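PDB 5CUV: acidocalcisomal pyrophosphatase from Trypanosoma cruzi, which probably hydrolyses inorganic pyrophosphate to phosphate with the help of magnesium ions. Local coordinates for residues Glu133-Trp136 / Ala137-Ser141. Sequence-based numbering, arbitrary orientation.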
# COMPACT_ATOMS: atom_id res chain seq x y z
N GLU A 133 -18.00 -24.51 -52.80
CA GLU A 133 -19.14 -25.35 -52.47
C GLU A 133 -18.73 -26.76 -52.13
O GLU A 133 -19.25 -27.35 -51.18
CB GLU A 133 -20.15 -25.43 -53.60
CG GLU A 133 -21.12 -24.25 -53.70
CD GLU A 133 -21.72 -23.85 -52.35
OE1 GLU A 133 -21.95 -24.74 -51.48
OE2 GLU A 133 -21.96 -22.64 -52.17
N LYS A 134 -17.80 -27.32 -52.92
CA LYS A 134 -17.37 -28.68 -52.65
C LYS A 134 -16.55 -28.69 -51.38
O LYS A 134 -16.57 -29.68 -50.64
CB LYS A 134 -16.53 -29.25 -53.80
CG LYS A 134 -17.32 -30.08 -54.83
CD LYS A 134 -18.38 -31.04 -54.17
CE LYS A 134 -18.82 -32.15 -55.15
NZ LYS A 134 -18.49 -31.73 -56.55
N PHE A 135 -15.81 -27.61 -51.13
CA PHE A 135 -15.01 -27.53 -49.93
C PHE A 135 -15.94 -27.48 -48.76
O PHE A 135 -15.95 -28.38 -47.91
CB PHE A 135 -14.13 -26.28 -49.93
CG PHE A 135 -13.42 -26.02 -48.63
CD1 PHE A 135 -12.44 -26.90 -48.15
CD2 PHE A 135 -13.78 -24.91 -47.83
CE1 PHE A 135 -11.84 -26.69 -46.89
CE2 PHE A 135 -13.18 -24.69 -46.58
CZ PHE A 135 -12.21 -25.59 -46.11
N TRP A 136 -16.76 -26.44 -48.75
CA TRP A 136 -17.72 -26.23 -47.67
C TRP A 136 -18.57 -27.46 -47.42
O TRP A 136 -18.85 -27.79 -46.30
CB TRP A 136 -18.59 -24.99 -47.96
CG TRP A 136 -19.59 -24.69 -46.88
CD1 TRP A 136 -20.95 -24.68 -47.01
CD2 TRP A 136 -19.33 -24.44 -45.48
NE1 TRP A 136 -21.55 -24.45 -45.80
CE2 TRP A 136 -20.59 -24.30 -44.84
CE3 TRP A 136 -18.16 -24.33 -44.71
CZ2 TRP A 136 -20.72 -24.06 -43.47
CZ3 TRP A 136 -18.29 -24.08 -43.34
CH2 TRP A 136 -19.57 -23.95 -42.73
N ALA A 137 -18.95 -28.18 -48.47
CA ALA A 137 -19.76 -29.39 -48.31
C ALA A 137 -18.98 -30.45 -47.55
O ALA A 137 -19.51 -31.18 -46.71
CB ALA A 137 -20.17 -29.92 -49.65
N TRP A 138 -17.70 -30.52 -47.86
CA TRP A 138 -16.84 -31.51 -47.22
C TRP A 138 -16.58 -31.17 -45.74
O TRP A 138 -16.60 -32.07 -44.89
CB TRP A 138 -15.48 -31.61 -47.97
CG TRP A 138 -14.49 -32.49 -47.23
CD1 TRP A 138 -14.50 -33.86 -47.15
CD2 TRP A 138 -13.42 -32.05 -46.41
NE1 TRP A 138 -13.50 -34.30 -46.31
CE2 TRP A 138 -12.82 -33.20 -45.84
CE3 TRP A 138 -12.91 -30.79 -46.07
CZ2 TRP A 138 -11.73 -33.13 -44.97
CZ3 TRP A 138 -11.82 -30.72 -45.19
CH2 TRP A 138 -11.24 -31.88 -44.65
N TRP A 139 -16.31 -29.89 -45.46
CA TRP A 139 -16.02 -29.36 -44.11
C TRP A 139 -17.16 -29.66 -43.12
O TRP A 139 -16.94 -30.18 -42.03
CB TRP A 139 -15.84 -27.84 -44.20
CG TRP A 139 -15.43 -27.16 -42.91
CD1 TRP A 139 -16.25 -26.57 -41.98
CD2 TRP A 139 -14.09 -26.92 -42.47
NE1 TRP A 139 -15.50 -25.96 -41.01
CE2 TRP A 139 -14.17 -26.16 -41.29
CE3 TRP A 139 -12.83 -27.25 -42.98
CZ2 TRP A 139 -13.02 -25.72 -40.59
CZ3 TRP A 139 -11.71 -26.82 -42.30
CH2 TRP A 139 -11.81 -26.06 -41.12
N CYS A 140 -18.36 -29.31 -43.55
CA CYS A 140 -19.55 -29.52 -42.78
C CYS A 140 -19.80 -30.97 -42.56
O CYS A 140 -20.47 -31.31 -41.61
CB CYS A 140 -20.74 -28.92 -43.47
SG CYS A 140 -20.64 -27.15 -43.51
N SER A 141 -19.28 -31.85 -43.39
CA SER A 141 -19.55 -33.26 -43.19
C SER A 141 -18.49 -33.98 -42.40
O SER A 141 -18.66 -35.13 -42.04
CB SER A 141 -19.76 -33.95 -44.54
OG SER A 141 -20.79 -33.28 -45.25
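W136 spreads its indole beneath the sulfur of C140, one helical turn further on, and shows how a single helix can build an aromatic cluster from residues three and four apart. C140 SG sits over one face of the six-membered ring, 3.2 Å from its centroid and displaced toward the rim, a Cys sulfur-aromatic contact. Two torsions bring the groups together: W136 holds CG anti to its own N (chi1 -179°), laying the ring along the helix toward its C-terminal end, whereas C140 keeps SG beside its N and anti to its carbonyl carbon, turned back to meet it. The same indole meets W139 at CZ3, 3.5 Å from W139 CD1. Their planes are nearly parallel, at 22°, but so far slid apart that the rings hardly overlap. On its benzene side W139 is joined by F135, whose CZ comes to 3.6 Å from W139 CE3; these two side chains run side by side with their planes inclined at 46°, neither stacked nor edge-to-face. Underneath runs ordinary i to i+4 helix bonding, including W139 N to F135 O at 2.9 Å and a straighter but longer C140 N to W136 O at 3.2 Å. One turn beyond A137, S141 OG donates to A137 O (2.9 Å), giving that carbonyl a side-chain partner. The indole N-H of W139 is taken up by another chain, NE1 hydrogen-bonding OD1 of N255 of the second subunit. Far from the malate and magnesium sites, helix 132-141 packs W136 against helix 73-87, F135 against helix 97-106 and W138 against helix 113-123, just after short strand 129-130, which pairs antiparallel with strand 95-96, as in a pair of EF-hands, of which 132-141 would be the last helix.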